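Local structure of ornithine aminotransferase (Plasmodium falciparum, 3LG0) at residues Y49-A54 / E394-C399; V177-L182 / F197-V202; G243-T248 / K314-A319; G267-S272 / N296-A301; F354-V359 / V378-V383. The protein transfers the delta-amino group of ornithine to 2-oxoglutarate with pyridoxal 5'-phosphate as cofactor, giving the semialdehyde of glutamate for proline synthesis. One frame throughout, in Å; residues are numbered along the deposited sequence.

Contact 1: Y49-A54 / E394-C399; sequences YDFLSA and EQLDEC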
# COMPACT_ATOMS: atom_id res chain seq x y z
N TYR A 49 -15.34 -5.94 22.85
CA TYR A 49 -13.91 -6.08 22.94
C TYR A 49 -13.40 -6.46 21.56
O TYR A 49 -13.90 -7.42 20.94
CB TYR A 49 -13.54 -7.18 23.94
CG TYR A 49 -13.60 -6.78 25.40
CD1 TYR A 49 -14.66 -7.17 26.21
CD2 TYR A 49 -12.57 -6.02 25.97
CE1 TYR A 49 -14.70 -6.80 27.56
CE2 TYR A 49 -12.60 -5.65 27.31
CZ TYR A 49 -13.67 -6.04 28.10
OH TYR A 49 -13.72 -5.67 29.42
N ASP A 50 -12.41 -5.72 21.07
CA ASP A 50 -11.78 -6.03 19.79
C ASP A 50 -10.68 -7.05 20.01
O ASP A 50 -9.63 -6.71 20.54
CB ASP A 50 -11.18 -4.78 19.16
CG ASP A 50 -10.59 -5.04 17.77
OD1 ASP A 50 -10.38 -6.23 17.42
OD2 ASP A 50 -10.37 -4.06 17.03
N PHE A 51 -10.91 -8.29 19.59
CA PHE A 51 -9.93 -9.35 19.79
C PHE A 51 -9.16 -9.74 18.53
O PHE A 51 -8.49 -10.77 18.49
CB PHE A 51 -10.55 -10.57 20.52
CG PHE A 51 -10.16 -10.62 21.97
CD1 PHE A 51 -10.50 -9.57 22.82
CD2 PHE A 51 -9.41 -11.66 22.47
CE1 PHE A 51 -10.12 -9.59 24.15
CE2 PHE A 51 -9.03 -11.69 23.81
CZ PHE A 51 -9.38 -10.65 24.65
N LEU A 52 -9.27 -8.87 17.52
CA LEU A 52 -8.48 -8.99 16.31
C LEU A 52 -7.40 -7.91 16.25
O LEU A 52 -6.30 -8.16 15.77
CB LEU A 52 -9.39 -8.87 15.09
CG LEU A 52 -8.84 -9.49 13.82
CD1 LEU A 52 -8.55 -10.94 14.11
CD2 LEU A 52 -9.84 -9.35 12.70
N SER A 53 -7.72 -6.72 16.73
CA SER A 53 -6.82 -5.56 16.67
C SER A 53 -6.38 -5.24 15.24
O SER A 53 -5.26 -4.76 15.02
CB SER A 53 -5.58 -5.76 17.55
OG SER A 53 -5.93 -6.00 18.90
N ALA A 54 -7.27 -5.48 14.28
CA ALA A 54 -6.95 -5.29 12.87
C ALA A 54 -5.59 -5.95 12.58
O ALA A 54 -4.70 -5.35 11.97
CB ALA A 54 -6.94 -3.79 12.49
N GLU A 394 -8.13 -6.91 34.55
CA GLU A 394 -9.55 -7.00 34.87
C GLU A 394 -10.33 -7.22 33.58
O GLU A 394 -11.27 -8.02 33.51
CB GLU A 394 -10.04 -5.74 35.59
CG GLU A 394 -9.14 -5.27 36.74
CD GLU A 394 -7.95 -4.43 36.26
OE1 GLU A 394 -6.80 -4.94 36.31
OE2 GLU A 394 -8.15 -3.27 35.83
N GLN A 395 -9.93 -6.51 32.54
CA GLN A 395 -10.55 -6.68 31.24
C GLN A 395 -10.33 -8.10 30.69
O GLN A 395 -11.25 -8.71 30.15
CB GLN A 395 -10.07 -5.61 30.28
CG GLN A 395 -10.75 -4.28 30.51
CD GLN A 395 -10.06 -3.13 29.83
OE1 GLN A 395 -8.90 -3.23 29.43
NE2 GLN A 395 -10.77 -2.02 29.70
N LEU A 396 -9.12 -8.63 30.86
CA LEU A 396 -8.81 -9.98 30.35
C LEU A 396 -9.58 -11.04 31.12
O LEU A 396 -9.87 -12.12 30.59
CB LEU A 396 -7.31 -10.26 30.42
CG LEU A 396 -6.43 -9.83 29.26
CD1 LEU A 396 -5.00 -10.19 29.54
CD2 LEU A 396 -6.90 -10.47 27.97
N ASP A 397 -9.90 -10.73 32.37
CA ASP A 397 -10.70 -11.63 33.18
C ASP A 397 -12.12 -11.67 32.61
O ASP A 397 -12.71 -12.73 32.44
CB ASP A 397 -10.69 -11.19 34.65
CG ASP A 397 -9.35 -11.47 35.35
OD1 ASP A 397 -8.59 -12.36 34.89
OD2 ASP A 397 -9.06 -10.81 36.37
N GLU A 398 -12.65 -10.49 32.31
CA GLU A 398 -13.99 -10.42 31.74
C GLU A 398 -14.02 -11.16 30.40
O GLU A 398 -14.98 -11.87 30.10
CB GLU A 398 -14.40 -8.98 31.54
CG GLU A 398 -15.83 -8.85 31.03
CD GLU A 398 -16.26 -7.41 30.94
OE1 GLU A 398 -15.48 -6.53 31.39
OE2 GLU A 398 -17.36 -7.17 30.41
N CYS A 399 -12.97 -10.99 29.61
CA CYS A 399 -12.93 -11.62 28.29
C CYS A 399 -12.83 -13.12 28.43
O CYS A 399 -13.39 -13.86 27.62
CB CYS A 399 -11.77 -11.08 27.46
SG CYS A 399 -12.07 -9.40 26.91

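Contact 2: V177-L182 / F197-V202; sequences VPYDDL and FIVEPV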
# COMPACT_ATOMS: atom_id res chain seq x y z
N VAL A 177 9.87 -25.90 3.42
CA VAL A 177 10.13 -26.86 4.47
C VAL A 177 9.08 -26.74 5.58
O VAL A 177 8.44 -25.71 5.74
CB VAL A 177 11.50 -26.62 5.11
CG1 VAL A 177 12.60 -26.78 4.07
CG2 VAL A 177 11.55 -25.25 5.77
N PRO A 178 8.89 -27.82 6.34
CA PRO A 178 7.98 -27.75 7.49
C PRO A 178 8.51 -26.79 8.54
O PRO A 178 9.72 -26.66 8.70
CB PRO A 178 7.98 -29.18 8.03
CG PRO A 178 8.37 -30.03 6.86
CD PRO A 178 9.36 -29.19 6.09
N TYR A 179 7.60 -26.14 9.26
CA TYR A 179 7.93 -25.28 10.38
C TYR A 179 8.49 -26.10 11.54
O TYR A 179 8.09 -27.25 11.74
CB TYR A 179 6.67 -24.55 10.85
CG TYR A 179 6.93 -23.38 11.78
CD1 TYR A 179 7.56 -22.22 11.32
CD2 TYR A 179 6.52 -23.41 13.10
CE1 TYR A 179 7.80 -21.15 12.16
CE2 TYR A 179 6.75 -22.35 13.94
CZ TYR A 179 7.39 -21.22 13.47
OH TYR A 179 7.61 -20.15 14.31
N ASP A 180 9.41 -25.51 12.29
CA ASP A 180 9.91 -26.10 13.53
C ASP A 180 10.63 -27.43 13.30
O ASP A 180 10.67 -28.29 14.19
CB ASP A 180 8.77 -26.30 14.52
CG ASP A 180 9.25 -26.35 15.96
OD1 ASP A 180 10.48 -26.29 16.19
OD2 ASP A 180 8.40 -26.43 16.87
N ASP A 181 11.19 -27.60 12.10
CA ASP A 181 11.91 -28.81 11.73
C ASP A 181 13.34 -28.48 11.28
O ASP A 181 13.59 -28.26 10.09
CB ASP A 181 11.15 -29.53 10.62
CG ASP A 181 11.79 -30.85 10.22
OD1 ASP A 181 12.91 -31.13 10.70
OD2 ASP A 181 11.17 -31.61 9.44
N LEU A 182 14.28 -28.47 12.23
CA LEU A 182 15.67 -28.14 11.94
C LEU A 182 16.32 -29.10 10.93
O LEU A 182 17.22 -28.71 10.18
CB LEU A 182 16.49 -28.09 13.23
CG LEU A 182 16.17 -26.93 14.16
CD1 LEU A 182 16.84 -27.11 15.49
CD2 LEU A 182 16.60 -25.62 13.53
N PHE A 197 16.51 -17.68 4.21
CA PHE A 197 15.41 -18.38 4.85
C PHE A 197 14.51 -17.32 5.49
O PHE A 197 14.93 -16.60 6.40
CB PHE A 197 15.96 -19.32 5.93
CG PHE A 197 14.89 -20.05 6.70
CD1 PHE A 197 13.82 -20.64 6.06
CD2 PHE A 197 14.98 -20.17 8.08
CE1 PHE A 197 12.85 -21.32 6.77
CE2 PHE A 197 14.01 -20.85 8.80
CZ PHE A 197 12.95 -21.43 8.14
N ILE A 198 13.28 -17.21 4.99
CA ILE A 198 12.34 -16.22 5.53
C ILE A 198 11.27 -16.93 6.36
O ILE A 198 10.61 -17.84 5.90
CB ILE A 198 11.72 -15.36 4.42
CG1 ILE A 198 12.83 -14.76 3.56
CG2 ILE A 198 10.84 -14.28 5.02
CD1 ILE A 198 12.39 -13.99 2.34
N VAL A 199 11.16 -16.51 7.62
CA VAL A 199 10.38 -17.27 8.59
C VAL A 199 9.78 -16.35 9.66
O VAL A 199 10.37 -15.32 10.00
CB VAL A 199 11.27 -18.33 9.27
CG1 VAL A 199 12.29 -17.65 10.13
CG2 VAL A 199 10.44 -19.30 10.10
N GLU A 200 8.63 -16.76 10.18
CA GLU A 200 7.90 -16.05 11.23
C GLU A 200 8.23 -16.62 12.60
O GLU A 200 8.24 -17.83 12.77
CB GLU A 200 6.40 -16.22 11.00
CG GLU A 200 5.71 -15.17 10.16
CD GLU A 200 4.21 -15.11 10.45
OE1 GLU A 200 3.75 -14.21 11.23
OE2 GLU A 200 3.50 -16.00 9.93
N PRO A 201 8.48 -15.75 13.60
CA PRO A 201 8.81 -16.18 14.97
C PRO A 201 7.69 -17.02 15.59
O PRO A 201 7.96 -17.95 16.37
CB PRO A 201 9.00 -14.87 15.73
CG PRO A 201 9.39 -13.89 14.67
CD PRO A 201 8.62 -14.29 13.44
N VAL A 202 6.45 -16.67 15.28
CA VAL A 202 5.32 -17.60 15.43
C VAL A 202 4.41 -17.51 14.21
O VAL A 202 4.15 -16.41 13.70
CB VAL A 202 4.56 -17.50 16.79
CG1 VAL A 202 5.13 -16.39 17.69
CG2 VAL A 202 3.05 -17.38 16.59

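Contact 3: G243-T248 / K314-A319; sequences GKLLCT and KLCENA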
# COMPACT_ATOMS: atom_id res chain seq x y z
N GLY A 243 5.13 -9.79 23.78
CA GLY A 243 5.88 -9.38 24.96
C GLY A 243 7.14 -8.56 24.69
O GLY A 243 7.59 -7.82 25.57
N LYS A 244 7.72 -8.68 23.50
CA LYS A 244 8.96 -7.99 23.16
C LYS A 244 8.83 -7.10 21.91
O LYS A 244 7.89 -7.27 21.12
CB LYS A 244 10.10 -9.00 22.92
CG LYS A 244 10.45 -9.86 24.13
CD LYS A 244 10.78 -9.00 25.33
CE LYS A 244 11.07 -9.85 26.57
NZ LYS A 244 11.18 -9.00 27.79
N LEU A 245 9.77 -6.17 21.73
CA LEU A 245 9.83 -5.37 20.51
C LEU A 245 10.00 -6.27 19.28
O LEU A 245 9.44 -5.99 18.22
CB LEU A 245 10.96 -4.35 20.55
CG LEU A 245 10.63 -2.96 21.11
CD1 LEU A 245 11.83 -2.05 20.94
CD2 LEU A 245 9.42 -2.35 20.42
N LEU A 246 10.78 -7.33 19.44
CA LEU A 246 10.92 -8.37 18.43
C LEU A 246 10.69 -9.71 19.07
O LEU A 246 11.36 -10.04 20.03
CB LEU A 246 12.32 -8.35 17.82
CG LEU A 246 12.72 -7.12 17.02
CD1 LEU A 246 14.20 -7.20 16.68
CD2 LEU A 246 11.87 -7.02 15.76
N CYS A 247 9.76 -10.50 18.55
CA CYS A 247 9.51 -11.81 19.13
C CYS A 247 10.80 -12.66 19.16
O CYS A 247 10.99 -13.46 20.07
CB CYS A 247 8.39 -12.54 18.38
SG CYS A 247 8.02 -14.21 18.95
N THR A 248 11.67 -12.48 18.17
CA THR A 248 12.93 -13.23 18.11
C THR A 248 13.81 -12.99 19.34
O THR A 248 14.66 -13.81 19.68
CB THR A 248 13.75 -12.91 16.84
OG1 THR A 248 13.63 -11.52 16.53
CG2 THR A 248 13.26 -13.71 15.66
N LYS A 314 4.90 1.20 28.06
CA LYS A 314 5.32 -0.13 28.50
C LYS A 314 4.38 -1.24 28.00
O LYS A 314 4.16 -2.26 28.69
CB LYS A 314 5.41 -0.17 30.03
CG LYS A 314 6.28 0.93 30.64
CD LYS A 314 7.73 0.49 30.72
CE LYS A 314 8.53 1.40 31.65
NZ LYS A 314 9.97 1.00 31.70
N LEU A 315 3.86 -1.06 26.79
CA LEU A 315 2.89 -2.00 26.26
C LEU A 315 3.49 -3.37 26.01
O LEU A 315 2.80 -4.38 26.13
CB LEU A 315 2.24 -1.44 25.00
CG LEU A 315 1.44 -0.18 25.31
CD1 LEU A 315 0.62 0.25 24.10
CD2 LEU A 315 0.55 -0.40 26.52
N CYS A 316 4.77 -3.44 25.70
CA CYS A 316 5.42 -4.74 25.54
C CYS A 316 5.43 -5.46 26.89
O CYS A 316 5.20 -6.68 26.97
CB CYS A 316 6.85 -4.61 25.01
SG CYS A 316 7.04 -3.74 23.42
N GLU A 317 5.69 -4.70 27.94
CA GLU A 317 5.82 -5.26 29.27
C GLU A 317 4.46 -5.79 29.72
O GLU A 317 4.35 -6.92 30.21
CB GLU A 317 6.36 -4.20 30.24
CG GLU A 317 7.82 -3.76 29.97
CD GLU A 317 8.03 -3.01 28.63
OE1 GLU A 317 7.27 -2.07 28.33
OE2 GLU A 317 8.98 -3.35 27.89
N ASN A 318 3.42 -4.99 29.52
CA ASN A 318 2.06 -5.37 29.88
C ASN A 318 1.65 -6.67 29.21
O ASN A 318 1.07 -7.55 29.85
CB ASN A 318 1.08 -4.26 29.51
CG ASN A 318 -0.25 -4.38 30.25
OD1 ASN A 318 -0.29 -4.63 31.46
ND2 ASN A 318 -1.35 -4.19 29.53
N ALA A 319 1.96 -6.80 27.92
CA ALA A 319 1.62 -8.01 27.20
C ALA A 319 2.46 -9.19 27.71
O ALA A 319 1.98 -10.33 27.77
CB ALA A 319 1.83 -7.80 25.70

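Contact 4: G267-S272 / N296-A301; sequences GHYPIS and NPLAAA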
# COMPACT_ATOMS: atom_id res chain seq x y z
N GLY A 267 -2.21 1.82 13.41
CA GLY A 267 -3.42 1.73 12.60
C GLY A 267 -3.83 3.01 11.91
O GLY A 267 -4.83 3.02 11.22
N HIS A 268 -3.05 4.08 12.05
CA HIS A 268 -3.43 5.36 11.46
C HIS A 268 -2.98 5.55 10.01
O HIS A 268 -3.32 6.54 9.37
CB HIS A 268 -2.89 6.53 12.29
CG HIS A 268 -3.61 6.74 13.58
ND1 HIS A 268 -3.54 5.83 14.62
CD2 HIS A 268 -4.40 7.75 14.02
CE1 HIS A 268 -4.26 6.28 15.64
NE2 HIS A 268 -4.79 7.44 15.30
N TYR A 269 -2.19 4.61 9.48
CA TYR A 269 -1.60 4.76 8.15
C TYR A 269 -0.94 3.44 7.74
O TYR A 269 -0.42 2.73 8.58
CB TYR A 269 -0.53 5.86 8.20
CG TYR A 269 -0.25 6.53 6.87
CD1 TYR A 269 -0.90 7.71 6.52
CD2 TYR A 269 0.64 5.97 5.97
CE1 TYR A 269 -0.66 8.32 5.32
CE2 TYR A 269 0.89 6.59 4.76
CZ TYR A 269 0.23 7.76 4.44
OH TYR A 269 0.47 8.37 3.24
N PRO A 270 -0.97 3.10 6.44
CA PRO A 270 -0.25 1.88 6.02
C PRO A 270 1.28 2.08 6.00
O PRO A 270 1.86 2.85 5.20
CB PRO A 270 -0.78 1.63 4.59
CG PRO A 270 -1.99 2.50 4.45
CD PRO A 270 -1.71 3.70 5.32
N ILE A 271 1.96 1.39 6.90
CA ILE A 271 3.42 1.50 6.97
C ILE A 271 4.07 0.14 7.18
O ILE A 271 3.60 -0.67 7.97
CB ILE A 271 3.87 2.42 8.13
CG1 ILE A 271 3.05 3.72 8.18
CG2 ILE A 271 5.37 2.73 8.02
CD1 ILE A 271 3.44 4.59 9.36
N SER A 272 5.17 -0.11 6.50
CA SER A 272 5.94 -1.31 6.72
C SER A 272 7.41 -0.94 6.55
O SER A 272 7.73 0.16 6.07
CB SER A 272 5.52 -2.41 5.74
OG SER A 272 5.95 -2.07 4.44
N ASN A 296 6.83 8.46 2.67
CA ASN A 296 6.28 9.81 2.70
C ASN A 296 6.40 10.43 4.12
O ASN A 296 6.42 9.72 5.12
CB ASN A 296 4.83 9.83 2.20
CG ASN A 296 3.86 9.24 3.21
OD1 ASN A 296 3.53 9.87 4.23
ND2 ASN A 296 3.40 8.03 2.93
N PRO A 297 6.49 11.76 4.19
CA PRO A 297 6.68 12.50 5.44
C PRO A 297 5.61 12.22 6.50
O PRO A 297 5.93 12.19 7.68
CB PRO A 297 6.61 13.96 5.02
CG PRO A 297 6.64 13.98 3.55
CD PRO A 297 6.39 12.63 3.01
N LEU A 298 4.36 12.04 6.09
CA LEU A 298 3.29 11.79 7.05
C LEU A 298 3.44 10.43 7.73
O LEU A 298 3.36 10.33 8.96
CB LEU A 298 1.93 11.93 6.37
CG LEU A 298 0.69 11.79 7.25
CD1 LEU A 298 0.74 12.72 8.47
CD2 LEU A 298 -0.54 12.08 6.40
N ALA A 299 3.70 9.40 6.95
CA ALA A 299 3.97 8.08 7.51
C ALA A 299 5.19 8.11 8.45
O ALA A 299 5.20 7.47 9.50
CB ALA A 299 4.19 7.06 6.40
N ALA A 300 6.22 8.84 8.06
CA ALA A 300 7.45 8.88 8.83
C ALA A 300 7.19 9.44 10.23
O ALA A 300 7.67 8.89 11.22
CB ALA A 300 8.51 9.72 8.09
N ALA A 301 6.42 10.52 10.32
CA ALA A 301 6.09 11.13 11.61
C ALA A 301 5.19 10.24 12.46
O ALA A 301 5.40 10.12 13.67
CB ALA A 301 5.44 12.50 11.43

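Contact 5: F354-V359 / V378-V383; sequences FKNDLV and VHDKTV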
# COMPACT_ATOMS: atom_id res chain seq x y z
N PHE A 354 -10.25 -25.33 17.27
CA PHE A 354 -11.43 -26.15 17.56
C PHE A 354 -11.42 -27.41 16.72
O PHE A 354 -10.81 -27.45 15.65
CB PHE A 354 -12.72 -25.35 17.28
CG PHE A 354 -12.94 -24.22 18.24
CD1 PHE A 354 -13.59 -24.44 19.45
CD2 PHE A 354 -12.45 -22.96 17.95
CE1 PHE A 354 -13.77 -23.40 20.34
CE2 PHE A 354 -12.62 -21.92 18.84
CZ PHE A 354 -13.29 -22.14 20.03
N LYS A 355 -12.11 -28.45 17.19
CA LYS A 355 -12.34 -29.65 16.40
C LYS A 355 -13.40 -29.34 15.34
O LYS A 355 -14.61 -29.39 15.62
CB LYS A 355 -12.82 -30.84 17.27
CG LYS A 355 -12.23 -30.93 18.68
CD LYS A 355 -10.99 -31.79 18.74
CE LYS A 355 -11.28 -33.15 19.33
NZ LYS A 355 -11.51 -33.08 20.80
N ASN A 356 -12.97 -29.02 14.13
CA ASN A 356 -13.91 -28.57 13.10
C ASN A 356 -14.91 -29.64 12.65
O ASN A 356 -15.83 -29.36 11.89
CB ASN A 356 -13.17 -27.99 11.89
CG ASN A 356 -12.23 -28.98 11.25
OD1 ASN A 356 -11.59 -29.77 11.94
ND2 ASN A 356 -12.14 -28.95 9.93
N ASP A 357 -14.73 -30.87 13.12
CA ASP A 357 -15.72 -31.92 12.87
C ASP A 357 -16.90 -31.82 13.82
O ASP A 357 -17.96 -32.39 13.56
CB ASP A 357 -15.07 -33.29 13.01
CG ASP A 357 -14.27 -33.67 11.80
OD1 ASP A 357 -14.54 -33.10 10.72
OD2 ASP A 357 -13.37 -34.53 11.92
N LEU A 358 -16.73 -31.10 14.93
CA LEU A 358 -17.78 -30.98 15.93
C LEU A 358 -18.48 -29.63 15.90
O LEU A 358 -19.67 -29.54 16.18
CB LEU A 358 -17.21 -31.24 17.33
CG LEU A 358 -16.46 -32.57 17.48
CD1 LEU A 358 -16.09 -32.83 18.92
CD2 LEU A 358 -17.31 -33.71 16.94
N VAL A 359 -17.74 -28.58 15.56
CA VAL A 359 -18.31 -27.23 15.50
C VAL A 359 -17.98 -26.46 14.23
O VAL A 359 -16.97 -26.71 13.58
CB VAL A 359 -17.87 -26.36 16.68
CG1 VAL A 359 -18.73 -26.62 17.89
CG2 VAL A 359 -16.39 -26.58 16.98
N VAL A 378 -9.29 -18.13 11.19
CA VAL A 378 -8.43 -18.49 10.08
C VAL A 378 -8.66 -19.95 9.71
O VAL A 378 -8.82 -20.82 10.58
CB VAL A 378 -6.95 -18.25 10.41
CG1 VAL A 378 -6.44 -19.28 11.41
CG2 VAL A 378 -6.13 -18.29 9.14
N HIS A 379 -8.70 -20.23 8.41
CA HIS A 379 -9.00 -21.57 7.96
C HIS A 379 -10.27 -22.05 8.63
O HIS A 379 -11.12 -21.25 9.03
CB HIS A 379 -7.83 -22.51 8.26
CG HIS A 379 -6.53 -22.06 7.69
ND1 HIS A 379 -6.40 -21.64 6.38
CD2 HIS A 379 -5.30 -21.94 8.24
CE1 HIS A 379 -5.15 -21.29 6.15
NE2 HIS A 379 -4.46 -21.47 7.26
N ASP A 380 -10.41 -23.36 8.79
CA ASP A 380 -11.67 -23.91 9.26
C ASP A 380 -11.68 -24.17 10.77
O ASP A 380 -12.69 -24.60 11.32
CB ASP A 380 -11.94 -25.22 8.51
CG ASP A 380 -11.43 -25.20 7.08
OD1 ASP A 380 -11.53 -24.13 6.43
OD2 ASP A 380 -10.92 -26.24 6.61
N LYS A 381 -10.56 -23.91 11.44
CA LYS A 381 -10.35 -24.49 12.76
C LYS A 381 -10.05 -23.49 13.87
O LYS A 381 -10.46 -23.70 15.00
CB LYS A 381 -9.20 -25.50 12.70
CG LYS A 381 -9.19 -26.38 11.47
CD LYS A 381 -7.88 -27.14 11.36
CE LYS A 381 -7.71 -27.76 9.99
NZ LYS A 381 -6.28 -28.10 9.71
N THR A 382 -9.31 -22.43 13.55
CA THR A 382 -8.70 -21.59 14.58
C THR A 382 -9.32 -20.20 14.69
O THR A 382 -9.61 -19.56 13.70
CB THR A 382 -7.16 -21.49 14.38
OG1 THR A 382 -6.58 -22.80 14.45
CG2 THR A 382 -6.54 -20.66 15.47
N VAL A 383 -9.53 -19.76 15.93
CA VAL A 383 -10.04 -18.43 16.22
C VAL A 383 -8.90 -17.61 16.82
O VAL A 383 -8.19 -18.06 17.71
CB VAL A 383 -11.24 -18.48 17.19
CG1 VAL A 383 -11.58 -17.09 17.70
CG2 VAL A 383 -12.45 -19.10 16.51

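Contact 1: Y49-A54 / E394-C399
The aromatic rings of Tyr49 and Phe51 meet Cys399 on helix 393-412. The contact belongs to the smaller domain of a fold type I pyridoxal-phosphate enzyme, where strand 47-50 is part of a mixed sheet and helix 393-412 packs beside it.

The sulfur of Cys399 sits over one face of Tyr49. SG is 3.4 Å from the centroid of the Tyr49 ring and only 12° off the ring normal, so this is a sulfur-aromatic contact made face on. The same SG approaches the Phe51 ring obliquely and touches its CE1 at 3.4 Å. One thiol therefore fills the corner between two rings. Beyond it, Leu396 turns its CD2 back to the edge of Phe51, 4.1 Å from CZ. Leu396 also packs on Leu322 and Phe326 of helix 315-333.

The hydroxyl end of Tyr49 lies between Gln395 and Glu398. Gln395 CG is 3.5 Å from Tyr49 OH. The amide oxygen of Gln395 accepts from Thr392 N. Glu398 has its CG anti to the backbone N (chi1 -176°) and its chain runs out straight, which carries the carboxylate along to the hydroxyl. Ring and carboxylate planes stand 86° apart. Tyr49 OH donates to Glu398 OE1 at 2.8 Å and comes from above the carboxylate plane.

Contact 2: V177-L182 / F197-V202
Tyr179 reaches across to the backbone carbonyl of Glu200, just after strand 194-199. The polar part of the contact is made by its hydroxyl. Tyr179 OH donates to Glu200 O at 2.9 Å. The C=O...donor angle is 151°, and the hydroxyl is tilted 19° from the carbonyl plane. Pro201 O also lies 3.0 Å from Tyr179 OH, but the angle is too poor for a bond. That carbonyl accepts from Tyr251 OH instead. Both carbonyl oxygens lie at the edge of the tyrosine ring, near its plane. The side chain of Glu200 leads the other way and bonds Asn146.

The apolar part is small. Val199 CG2 packs against the same ring edge, 3.8 Å from Tyr179 CE1, and the two side chains cross at about a right angle. Further back, Val177 CG2 meets Phe197 CE1 at 4.3 Å. Phe197 and Tyr179 both also pack on helix 215-226.

The tyrosine sits in a turn: Pro178 to Asp181 form a type II beta turn. Tyr179 CG lies opposite the backbone N (chi1 -166°), beside the carbonyl carbon, and the ring extends to the 197-202 segment. Asp181 then caps helix 182-189 through Ala184 N.

Strands 174-177 and 194-199 are parallel but not adjacent, for strand 139-143 runs between them. With helix 182-189 they make a beta-alpha-beta crossover, a standard unit of the large domain in fold type I pyridoxal-phosphate enzymes.

Contact 3: G243-T248 / K314-A319
No ring takes part here, and the flat groups that meet are the peptide carbonyls of Gly243 and Cys316. Their oxygens come close: Gly243 O is 3.0 Å from Cys316 O. Both are acceptors, so no hydrogen bond joins them. A CA-H...O contact accompanies the approach, with Gly243 CA 3.4 Å from Cys316 O and an angle of 142° at the hydrogen. The glycine carbonyl also lies against the cysteine side chain, at 3.3 Å from Cys316 CB.

Gly243 has phi 109°, a backbone shape at which a side chain would press on the preceding carbonyl oxygen. The loop lies on the start of helix 315-333, where Ala319 CB is 4.3 Å from Gly243 N. Cys316 SG is anti to the carbonyl carbon, beside the backbone N (chi1 -58°), and leans toward the next part of the loop, 4.1 Å from Leu245 CD2. Leu310 of helix 297-312 packs on both Leu245 and Cys316.

Lys314 follows helix 297-312, at the Schellman motif that closes it, and is also the N-cap residue of helix 315-333. The contact thus joins a loop of the large domain to the start of that long helix. With no hydrogen bond across it, it rests on close backbone packing and a small apolar patch.

Contact 4: G267-S272 / N296-A301
Tyr269 packs on Ala299 in the first turn of helix 297-312, a helix that opens with an asparagine N-cap. Ala299 CB touches the ring at CE2, 3.7 Å away, while Ala299 CA lies over one face, offset toward the rim. On the CE1 side of the ring, Leu298 CD2 approaches obliquely, 3.9 Å from Tyr269 CE1. The side chains of Asn296 and Tyr269 come from opposite directions, with the amide plane 56° from the ring plane; Asn296 ND2 is 3.4 Å from Tyr269 CE2. Ile271 adds an apolar contact to the same alanine, CD1 to Ala299 CB at 3.9 Å.

The next shell fixes these groups. Asn296 ND2 donates to Tyr293 O, which holds the amide. Ser265 OG bonds Tyr269 O and steadies the loop just before strand 272-276. The second subunit of the homodimer completes the surroundings: Tyr269 meets Tyr269 of that subunit, and Leu298 packs on its His268. The contact is therefore part of the dimer interface.

Asn296 has its CG between the backbone N and the carbonyl carbon (chi1 74°), which swings OD1 back over the helix start. There Ala299 N donates to Asn296 OD1 at 2.8 Å, and the N-H...O angle is 173°.

Contact 5: F354-V359 / V378-V383
Phe354 and Lys381 make a backbone contact where two antiparallel neighbours of the smaller domain's mixed sheet, strands 349-354 and 382-385, meet at their ends. Lys381 lies just before the second strand, in the beta hairpin formed by strands 373-378 and 382-385. Phe354 N donates to Lys381 O at 2.8 Å, with an N-H...O angle of 164°. The same carbonyl oxygen sits at the edge of the Phe354 ring, near its plane. Farther along the strands, a backbone bond between Val383 and Ile352 continues the pairing.

On one side of the sheet the contact is apolar. Phe354 CE2 meets Val383 CG2 at 3.7 Å, and both residues also pack on helix 361-370. Here the two side chains are buried.

The other part lies nearer the surface. Asn356 touches the hairpin turn, with CB 3.5 Å from Asp380 O. Within that turn Val378 N donates to Thr382 O at 2.9 Å. His379, also in the turn, reaches the second subunit, where its N bonds Glu288. Asn356 CG stands between its backbone N and carbonyl carbon (chi1 59°), with the amide beside the lysine stem. The two side chains point the same way, and Lys381 CG is 4.0 Å from Asn356 CG.

In the fold
Contacts 2 and 3 meet directly: Pro201 CB lies 3.4 Å from Cys247 SG. Contacts 1 and 5 reach the same sheet of the smaller domain, their centres about 21 Å apart. Contacts 4 and 5 are the most widely separated, with about 35 Å between centres. Contacts 1 and 4 both touch the second subunit, and contact 5 also reaches it. Two contacts lie near the probable cofactor site. The side chains of Glu200 in contact 2 and Ile271 in contact 4 are each about 9 Å from that of Lys262, the lysine expected to carry pyridoxal phosphate, which is not attached here. Contacts 2 to 5 are all nested along the chain inside contact 1.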